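Long-range contact in DyP-type peroxidase (Thermobifida cellulosilytica, PDB 4GS1), which probably uses hydrogen peroxide to oxidise dyes and related substrates at a haem: residues Pro217-Thr222 with Arg316-Gly321. Sequence-based numbering, arbitrary orientation.
Sequences PLFTRT and RMVRRG. With HEM (protoporphyrin IX containing Fe), chain F; OXY (oxygen molecule), chain G.
F219 and V318 meet where a short helix packs against a strand of the C-terminal ferredoxin-like domain of this peroxidase: 217-222 belongs to helix 217-223, whereas segment 316-321 leads into strand 318-328, the outermost strand of a four-stranded antiparallel sheet within this chain. The tight part lies here and at T222. V318 CG2 sits over one face of the F219 ring, 28° off the normal, a CH-pi contact in which it comes within 3.6 Å of F219 CE1. Beside it the methyl of T222 presses on the backbone, with CG2 3.6 Å from M317 CA. The T222 torsion (chi1 -63°) sets CG2 anti to the backbone N and turns OG1 back into the helix, where it bonds L218 O at 2.7 Å. L218 O is thus held by two donors, T222 OG1 and T222 N, on opposite faces of its plane.

Packing thins outward along R316. Its aliphatic chain crosses T222, CD lying 3.7 Å from T222 OG1, and then L218, whose CD2 stays 4.1 Å from R316 CD while lying over one face of the guanidinium; both residues are partly exposed. No direct hydrogen bond joins the segments; one water bridges them, donating to T222 O and R316 O.

The side chains alternate: R316 and V318 point to the helix, while M317 and R319 turn to the haem. The R319 guanidinium stacks over porphyrin C4D, with D207 a long, weak ion-pair partner of R319 NH1. R319 NH1 and NH2 both donate to propionate O2A, each at 2.9 Å, and NH1 also donates, weakly, to O1 of the oxygen molecule, which lies 2.4 Å from the haem iron.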
loop_
_atom_site.group_PDB
_atom_site.type_symbol
_atom_site.label_atom_id
_atom_site.label_comp_id
_atom_site.label_asym_id
_atom_site.label_seq_id
_atom_site.Cartn_x
_atom_site.Cartn_y
_atom_site.Cartn_z
ATOM N N PRO B 217 32.963 -0.098 8.767
ATOM C CA PRO B 217 32.859 0.809 9.910
ATOM C C PRO B 217 32.330 2.182 9.478
ATOM O O PRO B 217 31.858 2.937 10.332
ATOM C CB PRO B 217 34.310 0.927 10.389
ATOM C CG PRO B 217 34.931 -0.376 9.996
ATOM C CD PRO B 217 34.290 -0.737 8.682
ATOM N N LEU B 218 32.410 2.506 8.187
ATOM C CA LEU B 218 31.892 3.790 7.706
ATOM C C LEU B 218 30.383 3.898 7.936
ATOM O O LEU B 218 29.873 4.978 8.237
ATOM C CB LEU B 218 32.233 4.028 6.227
ATOM C CG LEU B 218 31.701 5.345 5.648
ATOM C CD1 LEU B 218 32.320 6.543 6.363
ATOM C CD2 LEU B 218 31.920 5.449 4.139
ATOM N N PHE B 219 29.673 2.780 7.799
ATOM C CA PHE B 219 28.230 2.777 8.026
ATOM C C PHE B 219 27.967 3.185 9.467
ATOM O O PHE B 219 27.168 4.088 9.742
ATOM C CB PHE B 219 27.641 1.391 7.744
ATOM C CG PHE B 219 26.135 1.336 7.812
ATOM C CD1 PHE B 219 25.378 1.356 6.648
ATOM C CD2 PHE B 219 25.474 1.252 9.036
ATOM C CE1 PHE B 219 23.996 1.304 6.697
ATOM C CE2 PHE B 219 24.086 1.206 9.091
ATOM C CZ PHE B 219 23.348 1.234 7.922
ATOM N N THR B 220 28.657 2.520 10.386
ATOM C CA THR B 220 28.494 2.784 11.810
ATOM C C THR B 220 28.817 4.241 12.163
ATOM O O THR B 220 28.053 4.891 12.893
ATOM C CB THR B 220 29.354 1.807 12.636
ATOM O OG1 THR B 220 28.844 0.479 12.452
ATOM C CG2 THR B 220 29.304 2.157 14.111
ATOM N N ARG B 221 29.921 4.760 11.626
ATOM C CA ARG B 221 30.323 6.146 11.873
ATOM C C ARG B 221 29.285 7.116 11.334
ATOM O O ARG B 221 29.061 8.184 11.904
ATOM C CB ARG B 221 31.676 6.466 11.221
ATOM C CG ARG B 221 32.880 5.844 11.900
ATOM C CD ARG B 221 34.163 6.636 11.624
ATOM N NE ARG B 221 34.505 6.709 10.203
ATOM C CZ ARG B 221 35.021 5.701 9.503
ATOM N NH1 ARG B 221 35.242 4.529 10.080
ATOM N NH2 ARG B 221 35.310 5.861 8.220
ATOM N N THR B 222 28.652 6.739 10.232
ATOM C CA THR B 222 27.699 7.627 9.580
ATOM C C THR B 222 26.396 7.766 10.368
ATOM O O THR B 222 25.850 8.863 10.454
ATOM C CB THR B 222 27.415 7.149 8.145
ATOM O OG1 THR B 222 28.626 7.214 7.378
ATOM C CG2 THR B 222 26.372 8.014 7.479
ATOM N N ARG B 316 27.427 13.141 5.398
ATOM C CA ARG B 316 27.085 11.825 4.880
ATOM C C ARG B 316 25.889 11.300 5.648
ATOM O O ARG B 316 25.700 11.639 6.814
ATOM C CB ARG B 316 28.280 10.875 5.055
ATOM C CG ARG B 316 28.281 9.651 4.145
ATOM C CD ARG B 316 29.600 8.866 4.269
ATOM N NE ARG B 316 30.771 9.684 3.954
ATOM C CZ ARG B 316 31.363 9.720 2.763
ATOM N NH1 ARG B 316 30.904 8.974 1.766
ATOM N NH2 ARG B 316 32.418 10.499 2.570
ATOM N N MET B 317 25.073 10.478 4.992
ATOM C CA MET B 317 23.913 9.891 5.655
ATOM C C MET B 317 23.629 8.513 5.075
ATOM O O MET B 317 24.180 8.154 4.032
ATOM C CB MET B 317 22.692 10.805 5.488
ATOM C CG MET B 317 22.156 10.867 4.059
ATOM S SD MET B 317 21.173 12.355 3.775
ATOM C CE MET B 317 22.494 13.543 3.535
ATOM N N VAL B 318 22.789 7.734 5.756
ATOM C CA VAL B 318 22.247 6.515 5.166
ATOM C C VAL B 318 20.800 6.767 4.791
ATOM O O VAL B 318 19.975 7.085 5.648
ATOM C CB VAL B 318 22.346 5.310 6.116
ATOM C CG1 VAL B 318 21.534 4.143 5.580
ATOM C CG2 VAL B 318 23.809 4.902 6.278
ATOM N N ARG B 319 20.502 6.657 3.502
ATOM C CA ARG B 319 19.139 6.847 3.020
ATOM C C ARG B 319 18.441 5.498 2.927
ATOM O O ARG B 319 18.913 4.598 2.235
ATOM C CB ARG B 319 19.162 7.570 1.664
ATOM C CG ARG B 319 19.568 9.038 1.763
ATOM C CD ARG B 319 19.996 9.616 0.411
ATOM N NE ARG B 319 21.193 8.938 -0.098
ATOM C CZ ARG B 319 21.271 8.302 -1.264
ATOM N NH1 ARG B 319 20.231 8.269 -2.092
ATOM N NH2 ARG B 319 22.407 7.707 -1.611
ATOM N N ARG B 320 17.313 5.366 3.629
ATOM C CA ARG B 320 16.592 4.094 3.717
ATOM C C ARG B 320 15.124 4.387 3.448
ATOM O O ARG B 320 14.265 4.259 4.317
ATOM C CB ARG B 320 16.803 3.467 5.103
ATOM C CG ARG B 320 16.311 2.026 5.254
ATOM C CD ARG B 320 16.641 1.530 6.667
ATOM N NE ARG B 320 16.167 0.172 6.935
ATOM C CZ ARG B 320 14.925 -0.119 7.308
ATOM N NH1 ARG B 320 14.016 0.850 7.415
ATOM N NH2 ARG B 320 14.585 -1.381 7.551
ATOM N N GLY B 321 14.854 4.815 2.221
ATOM C CA GLY B 321 13.535 5.294 1.853
ATOM C C GLY B 321 12.647 4.267 1.188
ATOM O O GLY B 321 13.087 3.154 0.851
HETATM C CHA HEM F . 21.697 10.331 -4.483
HETATM C CHB HEM F . 17.078 10.374 -5.935
HETATM C CHC HEM F . 15.940 13.496 -2.391
HETATM C CHD HEM F . 20.468 13.142 -0.661
HETATM C C1A HEM F . 20.547 10.103 -5.186
HETATM C C2A HEM F . 20.461 9.282 -6.369
HETATM C C3A HEM F . 19.181 9.298 -6.768
HETATM C C4A HEM F . 18.430 10.116 -5.849
HETATM C CMA HEM F . 18.579 8.567 -7.993
HETATM C CAA HEM F . 21.659 8.542 -7.022
HETATM C CBA HEM F . 21.794 7.095 -6.518
HETATM C CGA HEM F . 22.258 7.020 -5.089
HETATM O O1A HEM F . 23.482 7.235 -4.835
HETATM O O2A HEM F . 21.417 6.727 -4.201
HETATM C C1B HEM F . 16.379 11.234 -5.118
HETATM C C2B HEM F . 14.987 11.590 -5.283
HETATM C C3B HEM F . 14.665 12.464 -4.316
HETATM C C4B HEM F . 15.843 12.675 -3.495
HETATM C CMB HEM F . 14.108 11.042 -6.433
HETATM C CAB HEM F . 13.303 13.146 -4.024
HETATM C CBB HEM F . 12.124 12.629 -4.425
HETATM C C1C HEM F . 17.073 13.673 -1.615
HETATM C C2C HEM F . 17.192 14.530 -0.443
HETATM C C3C HEM F . 18.445 14.416 0.043
HETATM C C4C HEM F . 19.153 13.507 -0.828
HETATM C CMC HEM F . 16.028 15.364 0.137
HETATM C CAC HEM F . 19.134 15.092 1.261
HETATM C CBC HEM F . 18.729 16.227 1.837
HETATM C C1D HEM F . 21.188 12.347 -1.514
HETATM C C2D HEM F . 22.563 11.964 -1.299
HETATM C C3D HEM F . 22.945 11.108 -2.489
HETATM C C4D HEM F . 21.761 11.028 -3.306
HETATM C CMD HEM F . 23.486 12.351 -0.119
HETATM C CAD HEM F . 24.313 10.451 -2.737
HETATM C CBD HEM F . 25.279 11.479 -3.329
HETATM C CGD HEM F . 26.621 10.803 -3.516
HETATM O O1D HEM F . 26.893 10.303 -4.642
HETATM O O2D HEM F . 27.408 10.733 -2.535
HETATM N NA HEM F . 19.295 10.606 -4.878
HETATM N NB HEM F . 16.877 11.916 -4.019
HETATM N NC HEM F . 18.302 13.070 -1.837
HETATM N ND HEM F . 20.741 11.771 -2.707
HETATM FE FE HEM F . 18.843 11.923 -3.414
HETATM O O1 OXY G . 17.972 10.008 -2.257
HETATM O O2 OXY G . 17.036 8.974 -1.773
HETATM O O HOH W 1 26.668 11.175 9.270
#